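Local coordinates for protein farnesyl pyrophosphate synthase (Pseudomonas aeruginosa, PDB 3ZOU) that catalyses the chain-elongating condensation of geranyl diphosphate with isopentenyl diphosphate to give farnesyl diphosphate, using magnesium ions, at residues His83-Ala88 with Gln98-Arg103; Val73-Ala78 with Gln118-Glu123. All coordinates share one frame; numbering follows the deposited sequence.

Contact 1 of 2, residues His83-Ala88 with Gln98-Arg103; sequences HDDLPA and QPTTHR. With MG (magnesium ion), chain D; MG (magnesium ion), chain C; GPP (geranyl diphosphate), chain E.
D85 of segment 83-88 meets T100 and H102 directly, while its neighbour D84 serves the metals and the substrate. D84 OD1 binds one magnesium ion at 2.2 Å and D84 OD2 binds the other at 2.1 Å. Its carboxylate thus bridges two ions that share O1A of geranyl diphosphate; D90 also binds both metal sites. D84 CG lies anti to the backbone N (chi1 -179°), which turns the carboxylate toward the metals.

D85 takes another torsion, with CG anti to the carbonyl carbon (chi1 -75°). Its CB points toward segment 98-103, and its carboxylate is shared, with OD2 on that side and OD1 on the metal side. OD2 comes within 3.4 Å of T100 CG2 and accepts a bond from a water (2.8 Å), which in turn accepts the N-H of T101, so this water bridges the two segments. OD1 takes a second water, a ligand of one magnesium, and forms a salt bridge with R95. T100 OG1 itself turns to the backbone oxygen of D92. D85 O approaches H102 CE1 obliquely at 3.0 Å.

L86 rests its CD2 against H102 CB at 4.2 Å. Next, P87 CD sits over one face of the H102 ring, 3.9 Å from its centroid, in a CH-pi contact; L86 CA lies over the same face.

D84 and D85 belong to the first aspartate-rich motif of the polyprenyl synthases. D85 acts in the second shell: it holds a metal-bound water and R95, which binds the diphosphate. The two magnesium ions and R95 probably offset the negative charge gathered here.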
loop_
_atom_site.group_PDB
_atom_site.type_symbol
_atom_site.label_atom_id
_atom_site.label_comp_id
_atom_site.label_asym_id
_atom_site.label_seq_id
_atom_site.Cartn_x
_atom_site.Cartn_y
_atom_site.Cartn_z
ATOM N N HIS A 83 -1.368 7.992 10.186
ATOM C CA HIS A 83 -2.614 7.333 10.607
ATOM C C HIS A 83 -2.670 7.193 12.123
ATOM O O HIS A 83 -3.734 7.331 12.679
ATOM C CB HIS A 83 -2.843 6.025 9.866
ATOM C CG HIS A 83 -3.304 6.205 8.447
ATOM N ND1 HIS A 83 -3.650 5.147 7.633
ATOM C CD2 HIS A 83 -3.509 7.318 7.707
ATOM C CE1 HIS A 83 -4.018 5.591 6.456
ATOM N NE2 HIS A 83 -3.939 6.912 6.465
ATOM N N ASP A 84 -1.554 6.853 12.760
ATOM C CA ASP A 84 -1.488 6.689 14.227
ATOM C C ASP A 84 -1.905 8.019 14.918
ATOM O O ASP A 84 -2.505 7.976 15.986
ATOM C CB ASP A 84 -0.091 6.319 14.648
ATOM C CG ASP A 84 0.064 6.116 16.142
ATOM O OD1 ASP A 84 -0.464 5.102 16.704
ATOM O OD2 ASP A 84 0.682 6.971 16.790
ATOM N N ASP A 85 -1.605 9.150 14.335
ATOM C CA ASP A 85 -1.855 10.425 14.973
ATOM C C ASP A 85 -3.339 10.826 14.878
ATOM O O ASP A 85 -3.787 11.734 15.559
ATOM C CB ASP A 85 -1.026 11.513 14.312
ATOM C CG ASP A 85 0.450 11.487 14.674
ATOM O OD1 ASP A 85 0.819 11.009 15.752
ATOM O OD2 ASP A 85 1.211 12.031 13.875
ATOM N N LEU A 86 -4.084 10.190 13.971
ATOM C CA LEU A 86 -5.476 10.605 13.729
ATOM C C LEU A 86 -6.364 10.550 14.965
ATOM O O LEU A 86 -6.139 9.772 15.840
ATOM C CB LEU A 86 -6.120 9.714 12.663
ATOM C CG LEU A 86 -5.531 9.771 11.264
ATOM C CD1 LEU A 86 -6.133 8.676 10.411
ATOM C CD2 LEU A 86 -5.781 11.130 10.632
ATOM N N PRO A 87 -7.428 11.410 14.977
ATOM C CA PRO A 87 -8.315 11.383 16.106
ATOM C C PRO A 87 -8.843 10.024 16.503
ATOM O O PRO A 87 -9.039 9.783 17.696
ATOM C CB PRO A 87 -9.436 12.286 15.630
ATOM C CG PRO A 87 -8.779 13.283 14.804
ATOM C CD PRO A 87 -7.752 12.482 14.040
ATOM N N ALA A 88 -9.095 9.127 15.545
ATOM C CA ALA A 88 -9.638 7.815 15.858
ATOM C C ALA A 88 -8.652 6.864 16.477
ATOM O O ALA A 88 -8.998 5.808 16.987
ATOM C CB ALA A 88 -10.200 7.185 14.625
ATOM N N GLN A 98 5.706 19.532 16.454
ATOM C CA GLN A 98 5.149 20.222 15.322
ATOM C C GLN A 98 3.721 19.721 15.032
ATOM O O GLN A 98 3.405 18.583 15.383
ATOM C CB GLN A 98 6.027 20.013 14.071
ATOM C CG GLN A 98 7.426 20.595 14.224
ATOM C CD GLN A 98 7.416 22.098 14.203
ATOM O OE1 GLN A 98 6.769 22.711 13.365
ATOM N NE2 GLN A 98 8.158 22.709 15.131
ATOM N N PRO A 99 2.870 20.554 14.386
ATOM C CA PRO A 99 1.501 20.099 14.174
ATOM C C PRO A 99 1.481 18.829 13.310
ATOM O O PRO A 99 2.256 18.678 12.361
ATOM C CB PRO A 99 0.872 21.201 13.361
ATOM C CG PRO A 99 1.572 22.465 13.892
ATOM C CD PRO A 99 2.994 21.996 14.102
ATOM N N THR A 100 0.617 17.927 13.735
ATOM C CA THR A 100 0.369 16.675 12.935
ATOM C C THR A 100 -0.293 17.032 11.607
ATOM O O THR A 100 -0.835 18.116 11.378
ATOM C CB THR A 100 -0.442 15.694 13.766
ATOM O OG1 THR A 100 -1.583 16.352 14.260
ATOM C CG2 THR A 100 0.372 15.132 14.867
ATOM N N THR A 101 -0.211 16.094 10.652
ATOM C CA THR A 101 -0.689 16.406 9.326
ATOM C C THR A 101 -2.161 16.732 9.290
ATOM O O THR A 101 -2.552 17.607 8.516
ATOM C CB THR A 101 -0.364 15.196 8.399
ATOM O OG1 THR A 101 1.065 14.972 8.458
ATOM C CG2 THR A 101 -0.751 15.467 6.947
ATOM N N HIS A 102 -2.964 16.103 10.157
ATOM C CA HIS A 102 -4.392 16.355 10.122
ATOM C C HIS A 102 -4.740 17.793 10.668
ATOM O O HIS A 102 -5.821 18.293 10.440
ATOM C CB HIS A 102 -5.233 15.276 10.771
ATOM C CG HIS A 102 -4.975 15.067 12.219
ATOM N ND1 HIS A 102 -3.928 14.328 12.694
ATOM C CD2 HIS A 102 -5.651 15.524 13.305
ATOM C CE1 HIS A 102 -3.955 14.339 14.027
ATOM N NE2 HIS A 102 -4.994 15.064 14.413
ATOM N N ARG A 103 -3.855 18.315 11.471
ATOM C CA ARG A 103 -3.957 19.695 11.973
ATOM C C ARG A 103 -3.425 20.707 11.012
ATOM O O ARG A 103 -4.039 21.777 10.861
ATOM C CB ARG A 103 -3.247 19.817 13.323
ATOM C CG ARG A 103 -3.891 19.055 14.469
ATOM C CD ARG A 103 -5.328 19.392 14.634
ATOM N NE ARG A 103 -5.834 18.904 15.921
ATOM C CZ ARG A 103 -7.059 18.456 16.161
ATOM N NH1 ARG A 103 -7.973 18.416 15.212
ATOM N NH2 ARG A 103 -7.383 18.117 17.406
HETATM MG MG MG D . 0.954 7.471 18.797
HETATM MG MG MG C . -0.299 4.642 18.843
HETATM C C1 GPP E . 3.430 4.618 16.738
HETATM O O1 GPP E . 3.287 3.992 18.037
HETATM C C2 GPP E . 2.765 3.775 15.701
HETATM C C3 GPP E . 3.410 2.788 15.033
HETATM C C4 GPP E . 4.863 2.655 15.239
HETATM C C5 GPP E . 2.764 1.983 13.996
HETATM C C6 GPP E . 1.464 2.670 13.532
HETATM C C7 GPP E . 0.783 1.744 12.632
HETATM C C8 GPP E . -0.282 1.981 11.881
HETATM C C9 GPP E . -1.063 3.298 11.724
HETATM C C10 GPP E . -0.603 0.708 11.164
HETATM P PA GPP E . 2.907 4.897 19.304
HETATM O O1A GPP E . 1.499 5.513 19.083
HETATM O O2A GPP E . 3.027 3.970 20.498
HETATM O O3A GPP E . 4.161 5.900 19.298
HETATM P PB GPP E . 4.191 7.506 19.114
HETATM O O1B GPP E . 2.768 7.890 18.733
HETATM O O2B GPP E . 4.595 8.083 20.456
HETATM O O3B GPP E . 5.232 7.618 18.002
HETATM O O HOH W 1 0.591 13.297 11.471
HETATM O O HOH W 2 0.358 9.377 18.232
HETATM O O HOH W 3 -0.445 4.102 20.898
HETATM O O HOH W 4 0.488 2.599 18.463
HETATM O O HOH W 5 -2.324 3.966 18.742
HETATM O O HOH W 6 0.918 8.062 20.768
#

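Contact 2 of 2, residues Val73-Ala78 with Gln118-Glu123; sequences VELIHA and QALAFE
A121 is the small residue at the centre, between L75 and I76. Its CB meets L75 CB at 3.8 Å and I76 CD1 at 3.7 Å, so two neighbouring residues of segment 73-78 close over one methyl group. The helical segments 73-78 and 118-123 run almost antiparallel (169°), their axes 8.2 Å apart at closest approach. L75 CD1 also reaches L120 CG at 3.9 Å, and the two leucine side chains lie at a slant to each other.

I76 extends the contact in the other direction. CG1 is anti to the carbonyl carbon (chi1 -66°), and the next turn (chi2 -63°) carries CD1 to the facing helix. There it touches the aliphatic CG of Q118 at 3.9 Å and approaches F122 CE2 at 4.2 Å.

Q118 NE2 donates to the backbone oxygen of D115 of the second subunit. The F122 ring stacks on F122 of that subunit and also packs on helix 135-149 of its own chain.

Helix 107-126 serves both the interior of its own subunit and the dimer interface. The two segments form an antiparallel helix pair in the all-alpha polyprenyl synthase fold, one helix leading into the aspartate-rich motif and the other lining the dimer interface.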
loop_
_atom_site.group_PDB
_atom_site.type_symbol
_atom_site.label_atom_id
_atom_site.label_comp_id
_atom_site.label_asym_id
_atom_site.label_seq_id
_atom_site.Cartn_x
_atom_site.Cartn_y
_atom_site.Cartn_z
ATOM N N VAL A 73 11.106 1.885 3.072
ATOM C CA VAL A 73 10.801 1.656 4.487
ATOM C C VAL A 73 10.462 2.940 5.200
ATOM O O VAL A 73 9.629 2.935 6.095
ATOM C CB VAL A 73 11.890 0.838 5.233
ATOM C CG1 VAL A 73 11.975 -0.534 4.564
ATOM C CG2 VAL A 73 13.257 1.544 5.205
ATOM N N GLU A 74 11.056 4.068 4.796
ATOM C CA GLU A 74 10.740 5.323 5.409
ATOM C C GLU A 74 9.325 5.776 5.047
ATOM O O GLU A 74 8.632 6.331 5.853
ATOM C CB GLU A 74 11.783 6.420 5.107
ATOM C CG GLU A 74 11.592 7.619 6.010
ATOM C CD GLU A 74 11.827 7.414 7.528
ATOM O OE1 GLU A 74 12.441 6.387 7.891
ATOM O OE2 GLU A 74 11.417 8.309 8.268
ATOM N N LEU A 75 8.943 5.490 3.806
ATOM C CA LEU A 75 7.595 5.845 3.362
ATOM C C LEU A 75 6.566 5.077 4.161
ATOM O O LEU A 75 5.521 5.651 4.525
ATOM C CB LEU A 75 7.444 5.597 1.883
ATOM C CG LEU A 75 8.188 6.660 1.027
ATOM C CD1 LEU A 75 8.326 6.131 -0.376
ATOM C CD2 LEU A 75 7.530 8.026 1.040
ATOM N N ILE A 76 6.799 3.771 4.356
ATOM C CA ILE A 76 5.851 2.996 5.146
ATOM C C ILE A 76 5.790 3.610 6.580
ATOM O O ILE A 76 4.719 3.735 7.208
ATOM C CB ILE A 76 6.188 1.497 5.175
ATOM C CG1 ILE A 76 6.044 0.857 3.774
ATOM C CG2 ILE A 76 5.349 0.737 6.224
ATOM C CD1 ILE A 76 4.643 0.906 3.212
ATOM N N HIS A 77 6.941 3.782 7.188
ATOM C CA HIS A 77 7.032 4.344 8.501
ATOM C C HIS A 77 6.252 5.693 8.627
ATOM O O HIS A 77 5.398 5.848 9.483
ATOM C CB HIS A 77 8.501 4.540 8.901
ATOM C CG HIS A 77 8.682 5.083 10.270
ATOM N ND1 HIS A 77 8.137 4.533 11.400
ATOM C CD2 HIS A 77 9.315 6.205 10.674
ATOM C CE1 HIS A 77 8.471 5.268 12.439
ATOM N NE2 HIS A 77 9.169 6.292 12.011
ATOM N N ALA A 78 6.489 6.579 7.688
ATOM C CA ALA A 78 5.849 7.908 7.677
ATOM C C ALA A 78 4.346 7.776 7.565
ATOM O O ALA A 78 3.624 8.424 8.274
ATOM C CB ALA A 78 6.386 8.723 6.527
ATOM N N GLN A 118 1.814 5.004 1.195
ATOM C CA GLN A 118 1.933 3.550 1.166
ATOM C C GLN A 118 2.098 3.030 -0.254
ATOM O O GLN A 118 2.944 2.214 -0.558
ATOM C CB GLN A 118 0.800 2.844 1.917
ATOM C CG GLN A 118 1.009 1.344 1.820
ATOM C CD GLN A 118 0.190 0.441 2.745
ATOM O OE1 GLN A 118 0.622 -0.678 2.981
ATOM N NE2 GLN A 118 -0.990 0.820 3.101
ATOM N N ALA A 119 1.216 3.494 -1.160
ATOM C CA ALA A 119 1.361 3.086 -2.590
ATOM C C ALA A 119 2.732 3.459 -3.150
ATOM O O ALA A 119 3.312 2.639 -3.840
ATOM C CB ALA A 119 0.263 3.686 -3.446
ATOM N N LEU A 120 3.177 4.639 -2.763
ATOM C CA LEU A 120 4.478 5.079 -3.289
ATOM C C LEU A 120 5.588 4.161 -2.867
ATOM O O LEU A 120 6.562 3.980 -3.599
ATOM C CB LEU A 120 4.726 6.483 -2.884
ATOM C CG LEU A 120 5.989 7.193 -3.358
ATOM C CD1 LEU A 120 5.975 7.220 -4.859
ATOM C CD2 LEU A 120 5.977 8.606 -2.797
ATOM N N ALA A 121 5.549 3.684 -1.632
ATOM C CA ALA A 121 6.592 2.790 -1.120
ATOM C C ALA A 121 6.749 1.617 -2.094
ATOM O O ALA A 121 7.859 1.151 -2.403
ATOM C CB ALA A 121 6.303 2.334 0.277
ATOM N N PHE A 122 5.627 1.025 -2.484
ATOM C CA PHE A 122 5.590 -0.162 -3.357
ATOM C C PHE A 122 5.970 0.212 -4.794
ATOM O O PHE A 122 6.740 -0.496 -5.434
ATOM C CB PHE A 122 4.221 -0.891 -3.245
ATOM C CG PHE A 122 4.014 -1.469 -1.875
ATOM C CD1 PHE A 122 4.804 -2.520 -1.442
ATOM C CD2 PHE A 122 3.090 -0.973 -1.015
ATOM C CE1 PHE A 122 4.576 -3.088 -0.179
ATOM C CE2 PHE A 122 2.870 -1.534 0.242
ATOM C CZ PHE A 122 3.661 -2.548 0.668
ATOM N N GLU A 123 5.561 1.410 -5.240
ATOM C CA GLU A 123 6.004 1.895 -6.531
ATOM C C GLU A 123 7.515 1.996 -6.606
ATOM O O GLU A 123 8.092 1.597 -7.609
ATOM C CB GLU A 123 5.380 3.297 -6.802
ATOM C CG GLU A 123 5.739 3.813 -8.198
ATOM C CD GLU A 123 5.133 5.161 -8.470
ATOM O OE1 GLU A 123 4.157 5.606 -7.855
ATOM O OE2 GLU A 123 5.739 5.854 -9.322
#

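In the fold
Each contact has one segment on helix 67-85: 73-78 lies in its middle, and 83-88 lies where the helix gives way to the loop of the aspartate-rich motif. The centres of the two contacts are about 18 Å apart, and their nearest atoms about 5 Å. Past contact 1 the chain runs from helix 101-104 into helix 107-126, which carries segment 118-123 back beside segment 73-78, so contact 1 is nested within the loop that contact 2 closes. Contact 1 is part of the active site. Contact 2 lies behind it, with the side chain of I76 about 8 Å from geranyl diphosphate. Both contacts also touch the second subunit.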